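Local coordinates for malonyl acyl carrier protein transacylase (Streptococcus pneumoniae, PDB 3IM8), which probably transfers the malonyl group from malonyl-CoA to holo acyl carrier protein, a step in fatty acid synthesis, at residues L134-V138 against E139-E143; N56-R59 against Y60-A64. All blocks are in the same frame, centred on the assembly; numbering follows the deposited sequence.

Contact 1 of 2, residues L134-V138 against E139-E143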
ATOM      1  N   LEU A 134     -13.063  -5.314  13.800  1.00 31.71           N
ATOM      2  CA  LEU A 134     -12.460  -6.621  14.016  1.00 34.86           C
ATOM      3  C   LEU A 134     -13.502  -7.704  14.269  1.00 36.80           C
ATOM      4  O   LEU A 134     -14.534  -7.466  14.898  1.00 36.97           O
ATOM      5  CB  LEU A 134     -11.471  -6.565  15.183  1.00 20.00           C
ATOM      6  CG  LEU A 134     -10.097  -5.965  14.878  1.00 20.00           C
ATOM      7  CD1 LEU A 134     -10.230  -4.748  13.975  1.00 20.00           C
ATOM      8  CD2 LEU A 134      -9.370  -5.606  16.165  1.00 20.00           C
ATOM      9  N   ASN A 135     -13.250  -8.897  13.747  1.00 38.77           N
ATOM     10  CA  ASN A 135     -14.123 -10.050  13.980  1.00 41.40           C
ATOM     11  C   ASN A 135     -15.636  -9.831  13.818  1.00 40.68           C
ATOM     12  O   ASN A 135     -16.411 -10.144  14.721  1.00 40.64           O
ATOM     13  CB  ASN A 135     -13.837 -10.655  15.358  1.00 42.64           C
ATOM     14  CG  ASN A 135     -12.407 -11.138  15.497  1.00 47.48           C
ATOM     15  OD1 ASN A 135     -11.678 -10.705  16.388  1.00 51.65           O
ATOM     16  ND2 ASN A 135     -11.998 -12.040  14.612  1.00 50.42           N
ATOM     17  N   THR A 136     -16.044  -9.407  12.622  1.00 39.86           N
ATOM     18  CA  THR A 136     -17.453  -9.387  12.217  1.00 38.83           C
ATOM     19  C   THR A 136     -17.572  -9.767  10.735  1.00 38.45           C
ATOM     20  O   THR A 136     -16.709  -9.401   9.938  1.00 39.67           O
ATOM     21  CB  THR A 136     -18.088  -8.004  12.441  1.00 38.20           C
ATOM     22  OG1 THR A 136     -18.262  -7.344  11.181  1.00 39.67           O
ATOM     23  CG2 THR A 136     -17.204  -7.150  13.338  1.00 35.39           C
ATOM     24  N   PRO A 137     -18.622 -10.501  10.356  1.00 37.52           N
ATOM     25  CA  PRO A 137     -18.745 -10.940   8.962  1.00 36.64           C
ATOM     26  C   PRO A 137     -18.752  -9.754   7.994  1.00 36.43           C
ATOM     27  O   PRO A 137     -19.326  -8.705   8.304  1.00 36.22           O
ATOM     28  CB  PRO A 137     -20.115 -11.629   8.940  1.00 36.55           C
ATOM     29  CG  PRO A 137     -20.304 -12.075  10.308  1.00 36.76           C
ATOM     30  CD  PRO A 137     -19.772 -10.972  11.151  1.00 37.25           C
ATOM     31  N   VAL A 138     -18.117  -9.909   6.831  1.00 36.89           N
ATOM     32  CA  VAL A 138     -18.050  -8.818   5.837  1.00 36.90           C
ATOM     33  C   VAL A 138     -19.431  -8.247   5.483  1.00 37.01           C
ATOM     34  O   VAL A 138     -19.595  -7.047   5.369  1.00 36.04           O
ATOM     35  CB  VAL A 138     -17.232  -9.231   4.549  1.00 36.53           C
ATOM     36  CG1 VAL A 138     -17.767 -10.477   3.920  1.00 37.60           C
ATOM     37  CG2 VAL A 138     -17.165  -8.096   3.544  1.00 36.11           C
ATOM     38  N   GLU A 139     -20.419  -9.134   5.366  1.00 38.38           N
ATOM     39  CA  GLU A 139     -21.785  -8.794   4.944  1.00 39.22           C
ATOM     40  C   GLU A 139     -22.364  -7.734   5.875  1.00 37.90           C
ATOM     41  O   GLU A 139     -22.951  -6.717   5.435  1.00 38.26           O
ATOM     42  CB  GLU A 139     -22.680 -10.053   5.001  1.00 41.23           C
ATOM     43  CG  GLU A 139     -22.297 -11.194   4.064  1.00 47.32           C
ATOM     44  CD  GLU A 139     -20.911 -11.804   4.364  1.00 54.69           C
ATOM     45  OE1 GLU A 139     -20.253 -12.264   3.396  1.00 57.35           O
ATOM     46  OE2 GLU A 139     -20.474 -11.824   5.553  1.00 58.16           O
ATOM     47  N   VAL A 140     -22.182  -7.990   7.165  1.00 36.14           N
ATOM     48  CA  VAL A 140     -22.651  -7.111   8.250  1.00 34.49           C
ATOM     49  C   VAL A 140     -22.085  -5.726   8.160  1.00 32.95           C
ATOM     50  O   VAL A 140     -22.820  -4.761   8.382  1.00 32.08           O
ATOM     51  CB  VAL A 140     -22.304  -7.707   9.648  1.00 34.77           C
ATOM     52  CG1 VAL A 140     -22.715  -6.727  10.764  1.00 34.65           C
ATOM     53  CG2 VAL A 140     -22.958  -9.099   9.813  1.00 33.54           C
ATOM     54  N   ILE A 141     -20.789  -5.636   7.812  1.00 31.40           N
ATOM     55  CA  ILE A 141     -20.079  -4.373   7.794  1.00 30.34           C
ATOM     56  C   ILE A 141     -20.543  -3.566   6.606  1.00 30.53           C
ATOM     57  O   ILE A 141     -20.816  -2.361   6.725  1.00 29.40           O
ATOM     58  CB  ILE A 141     -18.517  -4.588   7.747  1.00 30.91           C
ATOM     59  CG1 ILE A 141     -18.013  -5.207   9.055  1.00 31.77           C
ATOM     60  CG2 ILE A 141     -17.774  -3.275   7.520  1.00 30.37           C
ATOM     61  CD1 ILE A 141     -16.598  -5.856   8.926  1.00 31.71           C
ATOM     62  N   GLU A 142     -20.639  -4.246   5.454  1.00 30.47           N
ATOM     63  CA  GLU A 142     -21.123  -3.660   4.214  1.00 31.18           C
ATOM     64  C   GLU A 142     -22.562  -3.131   4.371  1.00 30.98           C
ATOM     65  O   GLU A 142     -22.842  -1.991   4.022  1.00 30.95           O
ATOM     66  CB  GLU A 142     -20.986  -4.691   3.055  1.00 31.11           C
ATOM     67  CG  GLU A 142     -19.503  -5.118   2.850  1.00 32.72           C
ATOM     68  CD  GLU A 142     -19.222  -6.027   1.648  1.00 34.44           C
ATOM     69  OE1 GLU A 142     -20.115  -6.796   1.259  1.00 35.86           O
ATOM     70  OE2 GLU A 142     -18.087  -5.994   1.110  1.00 35.04           O
ATOM     71  N   GLU A 143     -23.450  -3.959   4.908  1.00 31.72           N
ATOM     72  CA  GLU A 143     -24.835  -3.556   5.221  1.00 32.74           C
ATOM     73  C   GLU A 143     -24.905  -2.359   6.193  1.00 31.30           C
ATOM     74  O   GLU A 143     -25.595  -1.347   5.951  1.00 29.82           O
ATOM     75  CB  GLU A 143     -25.585  -4.756   5.810  1.00 34.64           C
ATOM     76  CG  GLU A 143     -27.124  -4.589   5.894  1.00 41.89           C
ATOM     77  CD  GLU A 143     -27.836  -5.732   6.667  1.00 49.79           C
ATOM     78  OE1 GLU A 143     -29.086  -5.660   6.829  1.00 52.69           O
ATOM     79  OE2 GLU A 143     -27.155  -6.692   7.115  1.00 52.64           O
TER

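Contact 2 of 2, residues N56-R59 against Y60-A64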
ATOM      1  N   ASN A  56       6.392  12.055   7.620  1.00 26.25           N
ATOM      2  CA  ASN A  56       5.011  11.697   7.947  1.00 26.31           C
ATOM      3  C   ASN A  56       3.958  12.524   7.185  1.00 26.37           C
ATOM      4  O   ASN A  56       2.762  12.321   7.394  1.00 27.11           O
ATOM      5  CB  ASN A  56       4.782  11.804   9.482  1.00 26.75           C
ATOM      6  CG  ASN A  56       5.493  10.694  10.259  1.00 27.55           C
ATOM      7  OD1 ASN A  56       5.681   9.598   9.735  1.00 28.92           O
ATOM      8  ND2 ASN A  56       5.903  10.974  11.487  1.00 26.20           N
ATOM      9  N   GLN A  57       4.403  13.465   6.339  1.00 25.81           N
ATOM     10  CA  GLN A  57       3.523  14.224   5.408  1.00 26.95           C
ATOM     11  C   GLN A  57       3.355  13.534   4.035  1.00 25.92           C
ATOM     12  O   GLN A  57       4.290  13.468   3.251  1.00 24.75           O
ATOM     13  CB  GLN A  57       4.012  15.662   5.183  1.00 26.43           C
ATOM     14  CG  GLN A  57       3.954  16.525   6.457  1.00 31.35           C
ATOM     15  CD  GLN A  57       4.644  17.895   6.253  1.00 36.21           C
ATOM     16  OE1 GLN A  57       4.594  18.454   5.138  1.00 35.17           O
ATOM     17  NE2 GLN A  57       5.324  18.430   7.342  1.00 37.31           N
ATOM     18  N   THR A  58       2.114  13.130   3.759  1.00 26.03           N
ATOM     19  CA  THR A  58       1.734  12.313   2.609  1.00 25.56           C
ATOM     20  C   THR A  58       2.519  12.573   1.310  1.00 25.61           C
ATOM     21  O   THR A  58       2.989  11.611   0.663  1.00 26.19           O
ATOM     22  CB  THR A  58       0.173  12.326   2.407  1.00 25.80           C
ATOM     23  OG1 THR A  58      -0.464  12.073   3.666  1.00 26.39           O
ATOM     24  CG2 THR A  58      -0.271  11.245   1.406  1.00 24.69           C
ATOM     25  N   ARG A  59       2.691  13.825   0.915  1.00 24.85           N
ATOM     26  CA  ARG A  59       3.386  14.135  -0.334  1.00 25.37           C
ATOM     27  C   ARG A  59       4.874  13.703  -0.309  1.00 24.94           C
ATOM     28  O   ARG A  59       5.459  13.492  -1.371  1.00 25.41           O
ATOM     29  CB  ARG A  59       3.262  15.628  -0.726  1.00 26.56           C
ATOM     30  CG  ARG A  59       4.148  16.563   0.140  1.00 31.06           C
ATOM     31  CD  ARG A  59       4.734  17.715  -0.647  1.00 39.58           C
ATOM     32  NE  ARG A  59       3.757  18.561  -1.345  1.00 45.99           N
ATOM     33  CZ  ARG A  59       2.666  19.095  -0.790  1.00 48.40           C
ATOM     34  NH1 ARG A  59       2.367  18.867   0.498  1.00 49.50           N
ATOM     35  NH2 ARG A  59       1.864  19.844  -1.541  1.00 48.19           N
ATOM     36  N   TYR A  60       5.473  13.587   0.887  1.00 24.04           N
ATOM     37  CA  TYR A  60       6.850  13.063   1.022  1.00 23.73           C
ATOM     38  C   TYR A  60       6.863  11.578   1.443  1.00 22.86           C
ATOM     39  O   TYR A  60       7.748  10.836   1.057  1.00 23.59           O
ATOM     40  CB  TYR A  60       7.686  13.882   2.010  1.00 23.84           C
ATOM     41  CG  TYR A  60       7.671  15.350   1.708  1.00 25.36           C
ATOM     42  CD1 TYR A  60       8.211  15.831   0.524  1.00 27.58           C
ATOM     43  CD2 TYR A  60       7.075  16.256   2.588  1.00 24.29           C
ATOM     44  CE1 TYR A  60       8.195  17.166   0.239  1.00 28.73           C
ATOM     45  CE2 TYR A  60       7.052  17.601   2.304  1.00 26.88           C
ATOM     46  CZ  TYR A  60       7.606  18.045   1.121  1.00 28.34           C
ATOM     47  OH  TYR A  60       7.560  19.387   0.803  1.00 30.02           O
ATOM     48  N   THR A  61       5.902  11.158   2.245  1.00 20.68           N
ATOM     49  CA  THR A  61       5.836   9.758   2.610  1.00 20.10           C
ATOM     50  C   THR A  61       5.794   8.836   1.398  1.00 18.31           C
ATOM     51  O   THR A  61       6.461   7.765   1.373  1.00 17.26           O
ATOM     52  CB  THR A  61       4.577   9.480   3.415  1.00 20.59           C
ATOM     53  OG1 THR A  61       4.473  10.473   4.442  1.00 23.37           O
ATOM     54  CG2 THR A  61       4.646   8.099   4.047  1.00 21.31           C
ATOM     55  N   GLN A  62       4.970   9.207   0.415  1.00 16.79           N
ATOM     56  CA  GLN A  62       4.741   8.285  -0.705  1.00 15.83           C
ATOM     57  C   GLN A  62       6.016   8.014  -1.501  1.00 15.47           C
ATOM     58  O   GLN A  62       6.388   6.866  -1.665  1.00 14.66           O
ATOM     59  CB  GLN A  62       3.542   8.708  -1.568  1.00 15.27           C
ATOM     60  CG  GLN A  62       2.209   8.638  -0.754  1.00 18.01           C
ATOM     61  CD  GLN A  62       0.957   8.636  -1.628  1.00 21.05           C
ATOM     62  OE1 GLN A  62       1.029   8.459  -2.852  1.00 22.13           O
ATOM     63  NE2 GLN A  62      -0.185   8.863  -1.011  1.00 19.25           N
ATOM     64  N   PRO A  63       6.726   9.066  -1.955  1.00 16.96           N
ATOM     65  CA  PRO A  63       8.011   8.779  -2.668  1.00 17.12           C
ATOM     66  C   PRO A  63       9.102   8.248  -1.730  1.00 18.24           C
ATOM     67  O   PRO A  63       9.951   7.474  -2.150  1.00 19.89           O
ATOM     68  CB  PRO A  63       8.374  10.128  -3.289  1.00 16.76           C
ATOM     69  CG  PRO A  63       7.643  11.181  -2.404  1.00 15.82           C
ATOM     70  CD  PRO A  63       6.330  10.484  -2.102  1.00 16.37           C
ATOM     71  N   ALA A  64       9.040   8.584  -0.446  1.00 18.24           N
ATOM     72  CA  ALA A  64      10.036   8.053   0.493  1.00 18.04           C
ATOM     73  C   ALA A  64       9.940   6.563   0.588  1.00 17.35           C
ATOM     74  O   ALA A  64      10.941   5.882   0.454  1.00 17.58           O
ATOM     75  CB  ALA A  64       9.873   8.663   1.930  1.00 17.93           C
TER
HETATM   76  O   HOH W   1       1.948   9.945   5.600  1.00 23.26           O

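Contact 1 of 2, residues L134-V138 against E139-E143
Thr136 and Ile141 meet at the N-terminal end of helix 138-148, where the chain leaves strand 129-134. This turn links the first strand to the first helix of the small ferredoxin-like subdomain known from this family, a β-α-β-β-α-β unit with strand order 4-1-3-2. Pro137 is at the N-cap position. The buried, tight side holds Thr136 and Ile141. OG1 of Thr136 is 3.0 Å from CG1 of Ile141, and the two side chains cross at about a right angle. CD1 of Ile141 also packs against this hydroxyl oxygen. The same hydroxyl gives a weak hydrogen bond to the carbonyl of Pro137. Ile141 continues inward onto Ile165 and Ile167 of strand 164-169, which joins the helix start to the mixed sheet.

Pro137 and Glu139 are on the exposed side. The proline ring meets Val140 loosely, with CB 3.9 Å from CG2 of Val140. Glu139 is bent at chi2 (63°), and its carboxylate still folds closely on Val138, OE1 3.1 Å from CG1. OE2 of Glu139 comes to 3.4 Å from CB of Pro137.

Val138 crosses Glu142 on one flank of the helix, with CG2 of Val138 3.3 Å from OE2 of Glu142. CG1 of Val138 sits between the backbone N and carbonyl carbon (chi1 55°), which puts CG2 anti to the N and beside Glu142. Tyr159 of strand 154-161 is hydrogen-bonded to the same OE2. Ile141 N makes weak bonds to Pro137 O and Val138 O; the first good helical bond is Glu142 N to Val138 O, 3.0 Å at 173°.

Contact 2 of 2, residues N56-R59 against Y60-A64
Arg59 lays its aliphatic chain over one face of the Tyr60 ring. Its CD stands 3.7 Å from the ring centroid, 24° off the normal, in a CH-pi contact. CG of Arg59 sits between the backbone N and the carbonyl carbon (chi1 74°), which brings the chain over the ring. The guanidinium plane is turned 47° from the ring, and NH1 forms a salt bridge with Glu120. OE1 of Gln57 sits at the ring edge, 3.8 Å from CE2 of Tyr60.

Gln57 is the N-cap of helix 58-78. Its carbonyl O accepts two bonds, from Tyr60 N at 2.6 Å and from Thr61 N at 3.0 Å. A water donates to Asn56 O and to Thr61 OG1, bridging loop and first turn. OG1 of Thr61 is also hydrogen-bonded to Leu55 O. CG2 of Thr58 lies 3.4 Å from NE2 of Gln62. Arg115 and Gln11 hold the Gln62 amide near the predicted active-site Ser90. Pro63 brings CD to 3.2 Å from Arg59 O, where the helix kinks for lack of an N-H. The turn sits between helix 105-122, touched by Gln57, Thr58, Gln62 and Pro63, and helices 44-50 and 52-55, touched by Tyr60 and Ala64.

From the N terminus, contact 2 comes first. It closes the turn from helix 52-55 into helix 58-78, next to helices 44-50 and 105-122. The chain then runs through strand 85-88 of the parallel sheet and helices 92-99 and 105-122 before strand 129-134. Contact 1 closes a later turn, from that strand into helix 138-148, beside the mixed sheet. The two follow in series and neither nest nor cross. The centres of contact 1 and contact 2 are about 31 Å apart, on opposite sides of the chain's centre, and the contacts do not touch. Contact 2 lies near the predicted active site; contact 1 lies away from it.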